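Local coordinates for phosphate-specific transport system accessory protein PhoU homolog (Pseudomonas aeruginosa, PDB 4Q25), which probably takes part in regulating phosphate uptake, as a homodimeric, all-helical accessory protein of the Pst phosphate transport system, at residues I90-K95 and I216-G221; V141-D146 and A153-S158. All coordinates share one frame; numbering follows the deposited sequence.

How the interactions relate
Both contacts pair helices of the PhoU bundle, and each takes one helix from the pair that follow each other in the chain, helix 153-183 and helix 188-220. Interaction 1 closes the longer loop, bringing 216-221 back to 90-95 across 120 intervening residues; interaction 2 lies within that interval and joins helices separated by a short turn. Their centres are 13 Å apart, on the same side of the chain's centre. They touch directly through apolar packing: V219 CB lies 3.9 Å from A153 CB, and I216 CG1 lies 4.2 Å from A156 CB. Interaction 1 also reaches the second subunit, whereas the segments of interaction 2 are touched by no other chain of the assembly.

Interaction 1 of 2, residues I90-K95 and I216-G221; sequences IISISK and IYLVRG
The ring of Y217 receives S92 at its edge: S92 OG lies near the ring plane, 3.7 Å from Y217 CD2. I91 approaches the same ring obliquely, with its CG2 4.3 Å from Y217 CE2, while I91 CD1 reaches the phenol end at 3.9 Å from Y217 OH. The two side chains cross at about a right angle, and the isoleucine touches with its CG2 and CD1 methyls. Y217 extends into this position with CG anti to the backbone N (chi1 154°). Beside it, L218 presents its CB to the serine, 3.7 Å from S92 OG.

The two helical segments run antiparallel, at 173°, with axes 9.9 Å apart at closest approach, and the nearest CA pair, S92 and L218, is separated by 6.7 Å. This joins helix 84-120 to the C-terminal end of helix 188-220, where G221 leaves helical geometry with a positive phi. V74 of the second subunit packs on I91 and Y217, which therefore also form part of the dimer interface.

No hydrogen bond spans the two segments, but polar links between the helices run just outside them, from S92 OG to L214 O and from R88 NH2 to L218 O. The single proton of the buried S92 hydroxyl can serve L214 O or R88 O, the stronger partner, or be shared; its meetings with Y217 and L218 are van der Waals packing.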
loop_
_atom_site.group_PDB
_atom_site.type_symbol
_atom_site.label_atom_id
_atom_site.label_comp_id
_atom_site.label_asym_id
_atom_site.label_seq_id
_atom_site.Cartn_x
_atom_site.Cartn_y
_atom_site.Cartn_z
ATOM N N ILE A 90 -6.662 -18.002 10.609
ATOM C CA ILE A 90 -7.636 -16.961 10.282
ATOM C C ILE A 90 -6.960 -15.586 10.208
ATOM O O ILE A 90 -7.228 -14.794 9.310
ATOM C CB ILE A 90 -8.741 -16.875 11.342
ATOM C CG1 ILE A 90 -9.530 -18.178 11.409
ATOM C CG2 ILE A 90 -9.680 -15.699 11.072
ATOM C CD1 ILE A 90 -10.364 -18.441 10.183
ATOM N N ILE A 91 -6.091 -15.302 11.163
ATOM C CA ILE A 91 -5.385 -14.039 11.175
ATOM C C ILE A 91 -4.458 -13.900 9.969
ATOM O O ILE A 91 -4.330 -12.819 9.423
ATOM C CB ILE A 91 -4.603 -13.858 12.484
ATOM C CG1 ILE A 91 -5.604 -13.613 13.632
ATOM C CG2 ILE A 91 -3.594 -12.711 12.387
ATOM C CD1 ILE A 91 -4.965 -13.411 14.996
ATOM N N SER A 92 -3.795 -14.983 9.592
ATOM C CA SER A 92 -2.908 -14.983 8.442
ATOM C C SER A 92 -3.717 -14.800 7.175
ATOM O O SER A 92 -3.259 -14.178 6.229
ATOM C CB SER A 92 -2.117 -16.293 8.364
ATOM O OG SER A 92 -1.086 -16.264 9.334
ATOM N N ILE A 93 -4.927 -15.339 7.158
ATOM C CA ILE A 93 -5.768 -15.189 5.987
ATOM C C ILE A 93 -6.250 -13.743 5.840
ATOM O O ILE A 93 -6.126 -13.140 4.765
ATOM C CB ILE A 93 -6.943 -16.143 6.019
ATOM C CG1 ILE A 93 -6.454 -17.556 5.719
ATOM C CG2 ILE A 93 -7.992 -15.736 4.996
ATOM C CD1 ILE A 93 -7.481 -18.652 5.928
ATOM N N SER A 94 -6.786 -13.173 6.908
ATOM C CA SER A 94 -7.381 -11.856 6.782
ATOM C C SER A 94 -6.323 -10.802 6.482
ATOM O O SER A 94 -6.583 -9.881 5.755
ATOM C CB SER A 94 -8.208 -11.488 8.017
ATOM O OG SER A 94 -7.377 -11.163 9.093
ATOM N N LYS A 95 -5.126 -10.943 7.009
ATOM C CA LYS A 95 -4.077 -9.994 6.683
ATOM C C LYS A 95 -3.546 -10.215 5.278
ATOM O O LYS A 95 -3.155 -9.270 4.610
ATOM C CB LYS A 95 -2.937 -10.049 7.690
ATOM C CG LYS A 95 -3.348 -9.423 9.007
ATOM C CD LYS A 95 -2.203 -9.262 9.979
ATOM C CE LYS A 95 -2.716 -8.564 11.233
ATOM N NZ LYS A 95 -1.695 -8.694 12.285
ATOM N N ILE A 216 5.199 -17.780 8.156
ATOM C CA ILE A 216 6.173 -18.095 9.182
ATOM C C ILE A 216 5.479 -18.056 10.542
ATOM O O ILE A 216 5.524 -19.028 11.310
ATOM C CB ILE A 216 7.352 -17.105 9.128
ATOM C CG1 ILE A 216 8.267 -17.473 7.956
ATOM C CG2 ILE A 216 8.132 -17.122 10.425
ATOM C CD1 ILE A 216 9.294 -16.421 7.610
ATOM N N TYR A 217 4.840 -16.923 10.821
ATOM C CA TYR A 217 4.089 -16.716 12.054
ATOM C C TYR A 217 3.073 -17.826 12.247
ATOM O O TYR A 217 2.972 -18.385 13.320
ATOM C CB TYR A 217 3.427 -15.318 12.048
ATOM C CG TYR A 217 2.183 -15.179 12.885
ATOM C CD1 TYR A 217 2.254 -14.831 14.234
ATOM C CD2 TYR A 217 0.925 -15.389 12.326
ATOM C CE1 TYR A 217 1.105 -14.700 14.999
ATOM C CE2 TYR A 217 -0.229 -15.261 13.081
ATOM C CZ TYR A 217 -0.137 -14.916 14.410
ATOM O OH TYR A 217 -1.291 -14.805 15.149
ATOM N N LEU A 218 2.344 -18.147 11.195
ATOM C CA LEU A 218 1.403 -19.253 11.198
ATOM C C LEU A 218 2.067 -20.557 11.648
ATOM O O LEU A 218 1.539 -21.255 12.529
ATOM C CB LEU A 218 0.815 -19.432 9.798
ATOM C CG LEU A 218 -0.406 -20.311 9.526
ATOM C CD1 LEU A 218 -0.693 -20.315 8.033
ATOM C CD2 LEU A 218 -0.239 -21.747 9.996
ATOM N N VAL A 219 3.216 -20.886 11.052
ATOM C CA VAL A 219 3.834 -22.191 11.272
ATOM C C VAL A 219 4.660 -22.200 12.557
ATOM O O VAL A 219 4.328 -22.927 13.477
ATOM C CB VAL A 219 4.654 -22.656 10.045
ATOM C CG1 VAL A 219 5.495 -23.887 10.367
ATOM C CG2 VAL A 219 3.723 -22.963 8.878
ATOM N N ARG A 220 5.709 -21.377 12.623
ATOM C CA ARG A 220 6.571 -21.300 13.811
ATOM C C ARG A 220 5.805 -20.871 15.058
ATOM O O ARG A 220 6.267 -21.072 16.180
ATOM C CB ARG A 220 7.750 -20.347 13.594
ATOM C CG ARG A 220 9.071 -21.016 13.211
ATOM C CD ARG A 220 10.269 -20.143 13.609
ATOM N NE ARG A 220 11.569 -20.687 13.180
ATOM C CZ ARG A 220 12.759 -20.142 13.454
ATOM N NH1 ARG A 220 12.850 -19.024 14.175
ATOM N NH2 ARG A 220 13.870 -20.722 13.007
ATOM N N GLY A 221 4.637 -20.276 14.870
ATOM C CA GLY A 221 3.851 -19.791 15.987
ATOM C C GLY A 221 4.162 -18.334 16.271
ATOM O O GLY A 221 3.345 -17.629 16.870
#

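Interaction 2 of 2, residues V141-D146 and A153-S158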
loop_
_atom_site.group_PDB
_atom_site.type_symbol
_atom_site.label_atom_id
_atom_site.label_comp_id
_atom_site.label_asym_id
_atom_site.label_seq_id
_atom_site.Cartn_x
_atom_site.Cartn_y
_atom_site.Cartn_z
ATOM N N VAL A 141 5.340 -14.335 -5.566
ATOM C CA VAL A 141 3.924 -14.484 -5.257
ATOM C C VAL A 141 3.489 -15.948 -5.286
ATOM O O VAL A 141 2.890 -16.398 -4.321
ATOM C CB VAL A 141 3.025 -13.655 -6.199
ATOM C CG1 VAL A 141 1.559 -14.044 -6.049
ATOM C CG2 VAL A 141 3.185 -12.186 -5.911
ATOM N N GLN A 142 3.773 -16.671 -6.379
ATOM C CA GLN A 142 3.524 -18.125 -6.472
ATOM C C GLN A 142 4.067 -18.846 -5.234
ATOM O O GLN A 142 3.378 -19.637 -4.624
ATOM C CB GLN A 142 4.194 -18.803 -7.673
ATOM C CG GLN A 142 4.214 -18.078 -9.014
ATOM C CD GLN A 142 4.940 -18.885 -10.109
ATOM O OE1 GLN A 142 5.102 -20.112 -9.974
ATOM N NE2 GLN A 142 5.394 -18.197 -11.194
ATOM N N GLU A 143 5.298 -18.535 -4.865
ATOM C CA GLU A 143 5.995 -19.251 -3.802
ATOM C C GLU A 143 5.370 -18.976 -2.440
ATOM O O GLU A 143 5.146 -19.906 -1.654
ATOM C CB GLU A 143 7.504 -18.921 -3.798
ATOM C CG GLU A 143 8.266 -19.615 -4.941
ATOM C CD GLU A 143 9.763 -19.320 -4.971
ATOM O OE1 GLU A 143 10.199 -18.206 -4.649
ATOM O OE2 GLU A 143 10.527 -20.206 -5.353
ATOM N N ALA A 144 5.081 -17.713 -2.158
ATOM C CA ALA A 144 4.378 -17.369 -0.931
ATOM C C ALA A 144 3.030 -18.110 -0.844
ATOM O O ALA A 144 2.673 -18.598 0.218
ATOM C CB ALA A 144 4.172 -15.881 -0.844
ATOM N N LEU A 145 2.301 -18.203 -1.959
ATOM C CA LEU A 145 1.027 -18.922 -1.973
ATOM C C LEU A 145 1.264 -20.402 -1.813
ATOM O O LEU A 145 0.545 -21.065 -1.064
ATOM C CB LEU A 145 0.246 -18.683 -3.263
ATOM C CG LEU A 145 -0.191 -17.232 -3.460
ATOM C CD1 LEU A 145 -0.825 -17.034 -4.825
ATOM C CD2 LEU A 145 -1.155 -16.838 -2.372
ATOM N N ASP A 146 2.248 -20.938 -2.533
ATOM C CA ASP A 146 2.576 -22.354 -2.377
ATOM C C ASP A 146 2.976 -22.618 -0.897
ATOM O O ASP A 146 2.617 -23.622 -0.334
ATOM C CB ASP A 146 3.640 -22.805 -3.409
ATOM C CG ASP A 146 4.139 -24.250 -3.165
ATOM O OD1 ASP A 146 3.410 -25.236 -3.460
ATOM O OD2 ASP A 146 5.281 -24.389 -2.664
ATOM N N ALA A 153 7.252 -23.144 6.058
ATOM C CA ALA A 153 7.946 -21.940 6.472
ATOM C C ALA A 153 9.402 -21.884 6.027
ATOM O O ALA A 153 10.069 -20.870 6.244
ATOM C CB ALA A 153 7.852 -21.748 7.979
ATOM N N ASP A 154 9.892 -22.949 5.399
ATOM C CA ASP A 154 11.247 -22.946 4.814
ATOM C C ASP A 154 11.206 -22.148 3.515
ATOM O O ASP A 154 11.953 -21.208 3.352
ATOM C CB ASP A 154 11.752 -24.377 4.516
ATOM C CG ASP A 154 11.414 -25.375 5.622
ATOM O OD1 ASP A 154 11.469 -24.983 6.812
ATOM O OD2 ASP A 154 11.090 -26.541 5.288
ATOM N N LEU A 155 10.331 -22.550 2.595
ATOM C CA LEU A 155 10.122 -21.840 1.348
ATOM C C LEU A 155 9.833 -20.364 1.629
ATOM O O LEU A 155 10.463 -19.466 1.061
ATOM C CB LEU A 155 8.948 -22.448 0.590
ATOM C CG LEU A 155 8.671 -21.815 -0.766
ATOM C CD1 LEU A 155 9.960 -21.682 -1.578
ATOM C CD2 LEU A 155 7.636 -22.629 -1.537
ATOM N N ALA A 156 8.910 -20.146 2.558
ATOM C CA ALA A 156 8.470 -18.824 2.941
ATOM C C ALA A 156 9.627 -17.961 3.319
ATOM O O ALA A 156 9.667 -16.767 2.951
ATOM C CB ALA A 156 7.494 -18.902 4.103
ATOM N N LEU A 157 10.568 -18.547 4.057
ATOM C CA LEU A 157 11.720 -17.776 4.523
ATOM C C LEU A 157 12.538 -17.254 3.352
ATOM O O LEU A 157 12.984 -16.105 3.367
ATOM C CB LEU A 157 12.620 -18.602 5.462
ATOM C CG LEU A 157 13.945 -17.950 5.882
ATOM C CD1 LEU A 157 13.737 -16.534 6.405
ATOM C CD2 LEU A 157 14.685 -18.797 6.926
ATOM N N SER A 158 12.738 -18.099 2.344
ATOM C CA SER A 158 13.588 -17.739 1.209
ATOM C C SER A 158 12.929 -16.647 0.340
ATOM O O SER A 158 13.600 -15.720 -0.120
ATOM C CB SER A 158 13.893 -18.964 0.380
ATOM O OG SER A 158 12.704 -19.695 0.209
#
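L155 reaches across to the other helix and meets both E143 and D146. Its CD2 lies 3.7 Å from the backbone E143 O, and the same methyl faces the D146 carboxylate. The other methyl turns to the glutamate side chain, with L155 CD1 4.1 Å from E143 OE2. Both acidic side chains cross the leucine at about a right angle. With CG anti to the backbone N (chi1 -178°), L155 extends toward the neighbouring helix, where CD1 meets the E143 carboxylate and CD2 meets both the E143 carbonyl and D146. E143 and L155 also form the nearest CA pair, at 7.1 Å.

This is the turn end of a helical hairpin within the second PhoU domain: helix 127-149 turns through a short connection into helix 153-183, and the leucine packs in the first turn of the returning helix.

Farther out, the D146 carboxylate has a charged partner in the connection, a salt bridge from D146 OD2 to R150 NE, which probably helps to orient the carboxylate. D152 OD1 accepts a hydrogen bond from L155 N, linking the connection to the leucine's backbone. Beyond the pair, A156 packs on A212 of helix 188-220, while V141 reaches both I204 and A208 of that helix.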